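Local coordinates for protein putative amidohydrolase (Unidentified, PDB 3MKV) that probably acts as a zinc-dependent prolidase of the amidohydrolase superfamily, hydrolysing dipeptides that end in proline, at residues 27-31 and 32-36; 68-72 and 73-77; 80-83 and 84-87; 117-121 and 122-126. One frame throughout, in Å; residues are numbered along the deposited sequence.

Contact 1 of 4, residues 27-31 and 32-36; sequences ILIED and GFIRE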
loop_
_atom_site.group_PDB
_atom_site.type_symbol
_atom_site.label_atom_id
_atom_site.label_comp_id
_atom_site.label_asym_id
_atom_site.label_seq_id
_atom_site.Cartn_x
_atom_site.Cartn_y
_atom_site.Cartn_z
ATOM N N ILE A 27 41.071 -34.908 34.977
ATOM C CA ILE A 27 40.508 -34.456 33.712
ATOM C C ILE A 27 41.465 -33.512 32.996
ATOM O O ILE A 27 41.972 -32.559 33.582
ATOM C CB ILE A 27 39.142 -33.768 33.921
ATOM C CG1 ILE A 27 38.328 -34.507 34.987
ATOM C CG2 ILE A 27 38.372 -33.707 32.611
ATOM C CD1 ILE A 27 37.211 -33.683 35.579
ATOM N N LEU A 28 41.722 -33.795 31.726
ATOM C CA LEU A 28 42.640 -32.985 30.939
ATOM C C LEU A 28 41.880 -32.117 29.944
ATOM O O LEU A 28 41.300 -32.618 28.984
ATOM C CB LEU A 28 43.638 -33.870 30.201
ATOM C CG LEU A 28 44.650 -33.144 29.310
ATOM C CD1 LEU A 28 45.623 -32.318 30.144
ATOM C CD2 LEU A 28 45.396 -34.141 28.443
ATOM N N ILE A 29 41.882 -30.811 30.192
ATOM C CA ILE A 29 41.234 -29.857 29.310
ATOM C C ILE A 29 42.272 -29.079 28.528
ATOM O O ILE A 29 43.228 -28.564 29.104
ATOM C CB ILE A 29 40.393 -28.845 30.107
ATOM C CG1 ILE A 29 39.144 -29.529 30.658
ATOM C CG2 ILE A 29 40.041 -27.633 29.240
ATOM C CD1 ILE A 29 39.467 -30.771 31.432
ATOM N N GLU A 30 42.083 -28.988 27.219
ATOM C CA GLU A 30 42.924 -28.112 26.418
ATOM C C GLU A 30 42.222 -27.639 25.149
ATOM O O GLU A 30 41.631 -28.435 24.414
ATOM C CB GLU A 30 44.256 -28.784 26.090
ATOM C CG GLU A 30 44.143 -29.935 25.123
ATOM C CD GLU A 30 45.438 -30.704 25.011
ATOM O OE1 GLU A 30 45.904 -31.236 26.043
ATOM O OE2 GLU A 30 45.988 -30.775 23.892
ATOM N N ASP A 31 42.288 -26.332 24.914
ATOM C CA ASP A 31 41.673 -25.719 23.737
ATOM C C ASP A 31 40.166 -25.960 23.624
ATOM O O ASP A 31 39.659 -26.337 22.563
ATOM C CB ASP A 31 42.377 -26.177 22.461
ATOM C CG ASP A 31 43.708 -25.489 22.254
ATOM O OD1 ASP A 31 44.423 -25.868 21.304
ATOM O OD2 ASP A 31 44.042 -24.570 23.036
ATOM N N GLY A 32 39.457 -25.743 24.727
ATOM C CA GLY A 32 38.005 -25.790 24.717
ATOM C C GLY A 32 37.375 -27.150 24.943
ATOM O O GLY A 32 36.182 -27.240 25.210
ATOM N N PHE A 33 38.161 -28.213 24.844
ATOM C CA PHE A 33 37.591 -29.555 24.923
ATOM C C PHE A 33 38.195 -30.436 26.008
ATOM O O PHE A 33 39.351 -30.265 26.393
ATOM C CB PHE A 33 37.702 -30.259 23.572
ATOM C CG PHE A 33 36.908 -29.605 22.491
ATOM C CD1 PHE A 33 35.603 -29.996 22.241
ATOM C CD2 PHE A 33 37.458 -28.587 21.726
ATOM C CE1 PHE A 33 34.860 -29.392 21.240
ATOM C CE2 PHE A 33 36.721 -27.973 20.721
ATOM C CZ PHE A 33 35.420 -28.378 20.476
ATOM N N ILE A 34 37.390 -31.372 26.501
ATOM C CA ILE A 34 37.878 -32.431 27.372
ATOM C C ILE A 34 38.756 -33.370 26.553
ATOM O O ILE A 34 38.336 -33.872 25.511
ATOM C CB ILE A 34 36.728 -33.257 27.957
ATOM C CG1 ILE A 34 35.746 -32.353 28.712
ATOM C CG2 ILE A 34 37.282 -34.393 28.804
ATOM C CD1 ILE A 34 36.422 -31.362 29.605
ATOM N N ARG A 35 39.972 -33.612 27.025
ATOM C CA ARG A 35 40.941 -34.377 26.258
ATOM C C ARG A 35 41.091 -35.781 26.833
ATOM O O ARG A 35 41.105 -36.769 26.094
ATOM C CB ARG A 35 42.289 -33.653 26.243
ATOM C CG ARG A 35 43.318 -34.269 25.317
ATOM C CD ARG A 35 43.016 -33.961 23.855
ATOM N NE ARG A 35 43.388 -35.078 22.991
ATOM C CZ ARG A 35 43.385 -35.037 21.661
ATOM N NH1 ARG A 35 43.044 -33.923 21.022
ATOM N NH2 ARG A 35 43.735 -36.114 20.967
ATOM N N GLU A 36 41.197 -35.863 28.155
ATOM C CA GLU A 36 41.322 -37.145 28.829
ATOM C C GLU A 36 40.565 -37.144 30.146
ATOM O O GLU A 36 40.447 -36.116 30.815
ATOM C CB GLU A 36 42.790 -37.491 29.080
ATOM C CG GLU A 36 43.618 -37.674 27.817
ATOM C CD GLU A 36 45.112 -37.752 28.103
ATOM O OE1 GLU A 36 45.899 -37.213 27.292
ATOM O OE2 GLU A 36 45.496 -38.341 29.143
#

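Contact 2 of 4, residues 68-72 and 73-77; sequences VVAIE and FNLPR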
loop_
_atom_site.group_PDB
_atom_site.type_symbol
_atom_site.label_atom_id
_atom_site.label_comp_id
_atom_site.label_asym_id
_atom_site.label_seq_id
_atom_site.Cartn_x
_atom_site.Cartn_y
_atom_site.Cartn_z
ATOM N N VAL A 68 15.799 -14.743 27.563
ATOM C CA VAL A 68 16.812 -13.797 27.975
ATOM C C VAL A 68 16.301 -12.359 27.932
ATOM O O VAL A 68 16.714 -11.529 28.741
ATOM C CB VAL A 68 18.119 -13.977 27.175
ATOM C CG1 VAL A 68 18.939 -12.699 27.196
ATOM C CG2 VAL A 68 18.915 -15.155 27.744
ATOM N N VAL A 69 15.387 -12.059 27.013
ATOM C CA VAL A 69 14.920 -10.680 26.900
ATOM C C VAL A 69 13.624 -10.430 27.634
ATOM O O VAL A 69 13.034 -9.366 27.492
ATOM C CB VAL A 69 14.794 -10.182 25.432
ATOM C CG1 VAL A 69 16.013 -10.612 24.629
ATOM C CG2 VAL A 69 13.494 -10.661 24.793
ATOM N N ALA A 70 13.182 -11.410 28.420
ATOM C CA ALA A 70 12.030 -11.210 29.297
ATOM C C ALA A 70 12.496 -10.440 30.514
ATOM O O ALA A 70 12.590 -10.992 31.610
ATOM C CB ALA A 70 11.433 -12.526 29.703
ATOM N N ILE A 71 12.791 -9.160 30.303
ATOM C CA ILE A 71 13.417 -8.317 31.318
ATOM C C ILE A 71 12.416 -7.791 32.341
ATOM O O ILE A 71 12.810 -7.190 33.345
ATOM C CB ILE A 71 14.172 -7.119 30.690
ATOM C CG1 ILE A 71 13.211 -6.214 29.911
ATOM C CG2 ILE A 71 15.301 -7.592 29.785
ATOM C CD1 ILE A 71 13.840 -4.879 29.504
ATOM N N GLU A 72 11.127 -8.006 32.082
ATOM C CA GLU A 72 10.105 -7.775 33.101
ATOM C C GLU A 72 8.892 -8.685 32.953
ATOM O O GLU A 72 8.765 -9.399 31.959
ATOM C CB GLU A 72 9.686 -6.298 33.197
ATOM C CG GLU A 72 10.112 -5.396 32.049
ATOM C CD GLU A 72 9.520 -3.992 32.175
ATOM O OE1 GLU A 72 10.266 -2.993 32.015
ATOM O OE2 GLU A 72 8.302 -3.892 32.448
ATOM N N PHE A 73 8.013 -8.659 33.957
ATOM C CA PHE A 73 6.793 -9.476 33.973
ATOM C C PHE A 73 5.758 -9.104 32.894
ATOM O O PHE A 73 4.963 -9.945 32.480
ATOM C CB PHE A 73 6.128 -9.425 35.357
ATOM C CG PHE A 73 6.808 -10.284 36.400
ATOM C CD1 PHE A 73 7.742 -9.740 37.274
ATOM C CD2 PHE A 73 6.504 -11.639 36.514
ATOM C CE1 PHE A 73 8.366 -10.531 38.234
ATOM C CE2 PHE A 73 7.126 -12.436 37.475
ATOM C CZ PHE A 73 8.052 -11.878 38.334
ATOM N N ASN A 74 5.756 -7.851 32.452
ATOM C CA ASN A 74 4.813 -7.408 31.430
ATOM C C ASN A 74 5.429 -7.464 30.021
ATOM O O ASN A 74 6.105 -6.530 29.570
ATOM C CB ASN A 74 4.294 -6.001 31.756
ATOM C CG ASN A 74 3.248 -5.510 30.765
ATOM O OD1 ASN A 74 2.925 -6.188 29.785
ATOM N ND2 ASN A 74 2.717 -4.315 31.013
ATOM N N LEU A 75 5.172 -8.567 29.328
ATOM C CA LEU A 75 5.830 -8.861 28.069
ATOM C C LEU A 75 5.363 -7.956 26.929
ATOM O O LEU A 75 6.175 -7.481 26.137
ATOM C CB LEU A 75 5.639 -10.337 27.724
ATOM C CG LEU A 75 6.213 -11.266 28.805
ATOM C CD1 LEU A 75 6.029 -12.731 28.438
ATOM C CD2 LEU A 75 7.681 -10.955 29.041
ATOM N N PRO A 76 4.048 -7.698 26.850
ATOM C CA PRO A 76 3.596 -6.782 25.819
ATOM C C PRO A 76 4.320 -5.457 25.956
ATOM O O PRO A 76 4.710 -4.854 24.954
ATOM C CB PRO A 76 2.107 -6.606 26.129
ATOM C CG PRO A 76 1.724 -7.862 26.842
ATOM C CD PRO A 76 2.937 -8.201 27.677
ATOM N N ARG A 77 4.499 -4.996 27.187
ATOM C CA ARG A 77 5.191 -3.734 27.386
ATOM C C ARG A 77 6.662 -3.819 26.975
ATOM O O ARG A 77 7.225 -2.850 26.463
ATOM C CB ARG A 77 5.074 -3.225 28.824
ATOM C CG ARG A 77 5.875 -1.943 29.022
ATOM C CD ARG A 77 5.764 -1.368 30.424
ATOM N NE ARG A 77 6.527 -0.123 30.526
ATOM C CZ ARG A 77 7.748 -0.027 31.049
ATOM N NH1 ARG A 77 8.361 -1.098 31.543
ATOM N NH2 ARG A 77 8.356 1.149 31.088
HETATM O O HOH W 1 10.507 0.375 32.433
#

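Contact 3 of 4, residues 80-83 and 84-87; sequences TLPN and VLVT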
loop_
_atom_site.group_PDB
_atom_site.type_symbol
_atom_site.label_atom_id
_atom_site.label_comp_id
_atom_site.label_asym_id
_atom_site.label_seq_id
_atom_site.Cartn_x
_atom_site.Cartn_y
_atom_site.Cartn_z
ATOM N N THR A 80 7.616 -2.845 23.346
ATOM C CA THR A 80 7.535 -1.432 22.984
ATOM C C THR A 80 8.738 -0.640 23.496
ATOM O O THR A 80 9.013 0.457 23.025
ATOM C CB THR A 80 6.255 -0.791 23.544
ATOM O OG1 THR A 80 6.439 -0.527 24.937
ATOM C CG2 THR A 80 5.067 -1.730 23.350
ATOM N N LEU A 81 9.440 -1.194 24.477
ATOM C CA LEU A 81 10.699 -0.623 24.936
ATOM C C LEU A 81 11.744 -0.546 23.817
ATOM O O LEU A 81 11.789 -1.400 22.923
ATOM C CB LEU A 81 11.250 -1.452 26.088
ATOM C CG LEU A 81 10.406 -1.413 27.360
ATOM C CD1 LEU A 81 11.096 -2.200 28.449
ATOM C CD2 LEU A 81 10.192 0.043 27.789
ATOM N N PRO A 82 12.587 0.486 23.865
ATOM C CA PRO A 82 13.664 0.684 22.921
ATOM C C PRO A 82 14.581 -0.528 22.836
ATOM O O PRO A 82 14.886 -1.150 23.851
ATOM C CB PRO A 82 14.428 1.867 23.524
ATOM C CG PRO A 82 13.375 2.626 24.260
ATOM C CD PRO A 82 12.535 1.558 24.872
ATOM N N ASN A 83 15.028 -0.836 21.623
ATOM C CA ASN A 83 15.895 -1.969 21.371
ATOM C C ASN A 83 17.208 -1.887 22.156
ATOM O O ASN A 83 17.775 -2.901 22.550
ATOM C CB ASN A 83 16.158 -2.079 19.869
ATOM C CG ASN A 83 14.928 -2.546 19.087
ATOM O OD1 ASN A 83 14.162 -3.406 19.545
ATOM N ND2 ASN A 83 14.751 -1.998 17.887
ATOM N N VAL A 84 17.671 -0.667 22.396
ATOM C CA VAL A 84 18.901 -0.423 23.138
ATOM C C VAL A 84 18.749 -0.852 24.592
ATOM O O VAL A 84 19.572 -1.602 25.104
ATOM C CB VAL A 84 19.306 1.082 23.049
ATOM C CG1 VAL A 84 20.403 1.440 24.072
ATOM C CG2 VAL A 84 19.755 1.431 21.622
ATOM N N LEU A 85 17.686 -0.383 25.244
ATOM C CA LEU A 85 17.455 -0.667 26.657
ATOM C C LEU A 85 17.267 -2.147 26.898
ATOM O O LEU A 85 17.812 -2.717 27.839
ATOM C CB LEU A 85 16.230 0.098 27.179
ATOM C CG LEU A 85 16.346 1.627 27.173
ATOM C CD1 LEU A 85 15.060 2.276 27.675
ATOM C CD2 LEU A 85 17.558 2.120 27.966
ATOM N N VAL A 86 16.468 -2.771 26.050
ATOM C CA VAL A 86 16.208 -4.181 26.184
ATOM C C VAL A 86 17.514 -4.951 26.096
ATOM O O VAL A 86 17.773 -5.833 26.904
ATOM C CB VAL A 86 15.234 -4.660 25.108
ATOM C CG1 VAL A 86 14.955 -6.140 25.278
ATOM C CG2 VAL A 86 13.938 -3.863 25.197
ATOM N N THR A 87 18.337 -4.604 25.112
ATOM C CA THR A 87 19.595 -5.290 24.885
ATOM C C THR A 87 20.505 -5.146 26.098
ATOM O O THR A 87 21.044 -6.122 26.599
ATOM C CB THR A 87 20.341 -4.699 23.654
ATOM O OG1 THR A 87 19.587 -4.928 22.457
ATOM C CG2 THR A 87 21.698 -5.323 23.506
#

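Contact 4 of 4, residues 117-121 and 122-126; sequences QAVES and GLVEG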
loop_
_atom_site.group_PDB
_atom_site.type_symbol
_atom_site.label_atom_id
_atom_site.label_comp_id
_atom_site.label_asym_id
_atom_site.label_seq_id
_atom_site.Cartn_x
_atom_site.Cartn_y
_atom_site.Cartn_z
ATOM N N GLN A 117 25.680 -14.675 18.633
ATOM C CA GLN A 117 27.001 -14.305 18.137
ATOM C C GLN A 117 27.732 -13.449 19.171
ATOM O O GLN A 117 28.907 -13.669 19.433
ATOM C CB GLN A 117 26.914 -13.613 16.772
ATOM C CG GLN A 117 27.190 -12.120 16.787
ATOM C CD GLN A 117 28.644 -11.792 16.488
ATOM O OE1 GLN A 117 29.283 -12.442 15.656
ATOM N NE2 GLN A 117 29.172 -10.773 17.164
ATOM N N ALA A 118 27.026 -12.501 19.769
ATOM C CA ALA A 118 27.580 -11.655 20.815
ATOM C C ALA A 118 28.306 -12.466 21.912
ATOM O O ALA A 118 29.431 -12.131 22.306
ATOM C CB ALA A 118 26.477 -10.822 21.414
ATOM N N VAL A 119 27.657 -13.521 22.404
ATOM C CA VAL A 119 28.284 -14.425 23.362
ATOM C C VAL A 119 29.466 -15.191 22.764
ATOM O O VAL A 119 30.530 -15.275 23.372
ATOM C CB VAL A 119 27.296 -15.482 23.930
ATOM C CG1 VAL A 119 28.037 -16.445 24.834
ATOM C CG2 VAL A 119 26.166 -14.826 24.692
ATOM N N GLU A 120 29.286 -15.778 21.587
ATOM C CA GLU A 120 30.340 -16.627 21.062
ATOM C C GLU A 120 31.591 -15.832 20.722
ATOM O O GLU A 120 32.702 -16.348 20.833
ATOM C CB GLU A 120 29.857 -17.476 19.883
ATOM C CG GLU A 120 28.886 -18.583 20.290
ATOM C CD GLU A 120 29.457 -19.544 21.341
ATOM O OE1 GLU A 120 30.409 -20.286 20.999
ATOM O OE2 GLU A 120 28.947 -19.572 22.496
ATOM N N SER A 121 31.414 -14.577 20.315
ATOM C CA SER A 121 32.549 -13.712 20.005
ATOM C C SER A 121 33.184 -13.114 21.269
ATOM O O SER A 121 34.183 -12.396 21.199
ATOM C CB SER A 121 32.120 -12.593 19.057
ATOM O OG SER A 121 31.390 -11.599 19.762
ATOM N N GLY A 122 32.604 -13.413 22.423
ATOM C CA GLY A 122 33.104 -12.873 23.679
ATOM C C GLY A 122 32.720 -11.426 23.954
ATOM O O GLY A 122 33.144 -10.849 24.955
ATOM N N LEU A 123 31.913 -10.832 23.078
ATOM C CA LEU A 123 31.476 -9.458 23.275
ATOM C C LEU A 123 30.715 -9.309 24.598
ATOM O O LEU A 123 30.771 -8.259 25.242
ATOM C CB LEU A 123 30.639 -8.983 22.084
ATOM C CG LEU A 123 30.081 -7.549 22.090
ATOM C CD1 LEU A 123 31.196 -6.489 22.152
ATOM C CD2 LEU A 123 29.176 -7.317 20.874
ATOM N N VAL A 124 29.996 -10.355 24.994
ATOM C CA VAL A 124 29.397 -10.416 26.323
ATOM C C VAL A 124 29.694 -11.785 26.921
ATOM O O VAL A 124 30.144 -12.681 26.215
ATOM C CB VAL A 124 27.859 -10.210 26.311
ATOM C CG1 VAL A 124 27.463 -9.116 25.352
ATOM C CG2 VAL A 124 27.141 -11.515 25.984
ATOM N N GLU A 125 29.445 -11.943 28.217
ATOM C CA GLU A 125 29.595 -13.242 28.859
ATOM C C GLU A 125 28.233 -13.828 29.189
ATOM O O GLU A 125 27.344 -13.128 29.679
ATOM C CB GLU A 125 30.407 -13.133 30.148
ATOM C CG GLU A 125 31.887 -12.880 29.954
ATOM C CD GLU A 125 32.576 -12.570 31.269
ATOM O OE1 GLU A 125 31.860 -12.375 32.276
ATOM O OE2 GLU A 125 33.825 -12.524 31.300
ATOM N N GLY A 126 28.070 -15.114 28.922
ATOM C CA GLY A 126 26.836 -15.784 29.267
ATOM C C GLY A 126 26.850 -17.228 28.838
ATOM O O GLY A 126 27.862 -17.739 28.358
#

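Contact 1 of 4, residues 27-31 and 32-36
Leu-28 and Glu-36 face each other as an antiparallel hydrogen-bonded pair, in a hairpin whose strands 27-30 and 33-36 join through a type I' turn from Glu-30 to Phe-33. Leu-28 N donates to Glu-36 O at 2.8 Å, almost straight at 170°. The carbonyl of Leu-28 faces two residues, Arg-35 and Glu-36, which makes a classic beta bulge. Arg-35 N gives the firm bond, 2.6 Å to Leu-28 O; the one from Glu-36 N is weak. Nearer the turn, Glu-30 N donates to Phe-33 O at 3.1 Å. Gly-32 takes a positive phi of 88° in the turn.

Leu-28 lies alongside both bulge residues. Its CD2 methyl sits 3.8 Å from Arg-35 CG and 3.3 Å from Glu-36 OE1. The leucine CG is anti to the backbone N (chi1 179°), which sets the branch alongside these two chains. On the other face Ile-29 and Ile-34 run side by side, with Ile-29 CG1 3.4 Å from Ile-34 CD1. Ile-27 CG2 meets Ile-34 CG2 at 4.0 Å.

Strand 33-38 is an outer strand, within this chain, of a four-stranded mixed sheet. Strand 25-30 lies between it and strand 5-9, where Ile-29 packs on Phe-6 and Phe-8. Backbone bonds also join Gly-32 to Ala-378, and Ile-34 to Gly-375 and Ala-376.

Contact 2 of 4, residues 68-72 and 73-77
Glu-72 and Arg-77 form a salt bridge where a loop enters helix 75-78. Arg-77 NH1 stands 2.7 Å from Glu-72 OE1 and 2.9 Å from Glu-72 OE2, so one guanidinium nitrogen approaches both carboxylate oxygens. The carboxylate comes to the guanidinium edge, yet the two planes are turned 38° apart. NH1 alone serves both oxygens, and the groups are not coplanar.

The torsions explain the reach. Arg-77 is extended from CG to NE, with its first three torsions all within a few degrees of 180°. Its chain thus spans the distance back to Glu-72. The glutamate has an unusual, nearly eclipsed chi1 of 14°, then runs straight through CG. A water accepts from Arg-77 NH2 at 2.7 Å and makes a weak bond to Glu-72 OE1. It lies in the guanidinium plane and bridges the pair on one side.

Asn-74 is the N-cap. Its OD1 accepts from Arg-77 N at 3.3 Å, from well above the carbonyl plane rather than along a lone pair. Leu-75 turns its CD2 methyl back over the loop, 3.5 Å from Glu-72 O and 4.1 Å from Ala-70 CB. Ala-70 is the centre of an inverse gamma turn.

The loop follows strand 65-66; His-65 on that strand and His-67 just after it bind zinc. The Leu-75 side chain lies about 7 Å from a zinc ion. Arg-89 of helix 83-99 forms a second salt bridge to Glu-72 OE1. Val-68 and Ile-71 pack on that same helix.

Contact 3 of 4, residues 80-83 and 84-87
Asn-83 O is gripped twice by Thr-87, once by the hydroxyl and once by the backbone. Thr-87 OG1 donates to it at 2.7 Å and Thr-87 N at 3.1 Å. The two donors come from opposite faces of the carbonyl plane, the hydroxyl tilted 24° from it and the amide farther out. OG1 sits anti to the carbonyl carbon of its own residue (chi1 -65°), beside the backbone N. That rotation points it back down the helix to the residue four earlier, so the threonine hydroxyl spends its proton inside the first turn.

Pro-82 is the N-cap. Its carbonyl accepts from Val-86 N at 3.2 Å in a bond of 173°, which starts the helical pattern. The proline ring also packs against the turn that follows. Pro-82 and Leu-85 lie side by side and point the same way, with Pro-82 CG 3.8 Å from Leu-85 CD1.

Leu-81 and Val-86 also touch: Leu-81 CB rests 3.7 Å from Val-86 CG2. The same methyl lies beside Pro-82 O, the acceptor of the Val-86 N bond.

The side-chain OD1 of Asn-83 accepts from Val-164 N, which ties the helix start to a loop of the same chain. Two other subunits meet here. Asn-83 packs on Asn-83 of the second subunit, and Asp-150 of the third subunit accepts from Asn-83 N. The segment thus joins the loop after helix 75-78 to helix 83-99 at a subunit interface.

Contact 4 of 4, residues 117-121 and 122-126
Ala-118 and Val-119 at the end of helix 113-120 receive the hydrogen bonds of the chain that folds back over them. Gly-122 N donates to Val-119 O at 2.9 Å, and Val-124 N donates to Ala-118 O at 3.3 Å. Both donors stand well above the carbonyl planes, by 64° at Val-119 and 55° at Ala-118. Gly-122 leaves the helix with positive phi, and with the bonds from Gly-122 N and Val-124 N back into the last turn this is a Schellman motif.

The serine adds weaker polar contacts. Ser-121 OG lies between its backbone N and carbonyl carbon (chi1 76°), which turns it back over the helix end. There it makes at most weak bonds to the carbonyls of Gln-117 and Ala-118. Its OG also lies 3.6 Å from Leu-123 CB.

Apolar contacts follow the turn. Val-119 CG2 meets Val-124 CG2 at 3.7 Å, the two side chains crossing at about a right angle. Ala-118 CB makes looser contacts, 4.4 Å to Val-124 CG1 and 4.5 Å to Leu-123 CD2.

Beyond the turn the chain leads to strand 128-131. Met-94 of helix 83-99 packs on both Val-119 and Val-124. Leu-88 of the second subunit packs on Ala-118, Leu-123 and Val-124, so the helix end lies at a subunit interface.

In the fold
The four contacts follow one another along the chain, and none nests in or crosses another. Contact 1 closes a hairpin turn in the small sheet near the N terminus. Contact 2 closes the loop from strand 65-66 into helix 75-78, near the zinc site. Contact 3 opens helix 83-99, and contact 4 ends helix 113-120. Contacts 2 and 3 touch: Ile-71 packs on Leu-81 and Val-69 on Val-86. The others stay apart, with contact 1 about 21 Å from contact 2 between nearest atoms. Contacts 3 and 4 both meet the second subunit. Contacts 2 and 3 link the loop near the zinc site to the start of helix 83-99, which lies at a subunit interface.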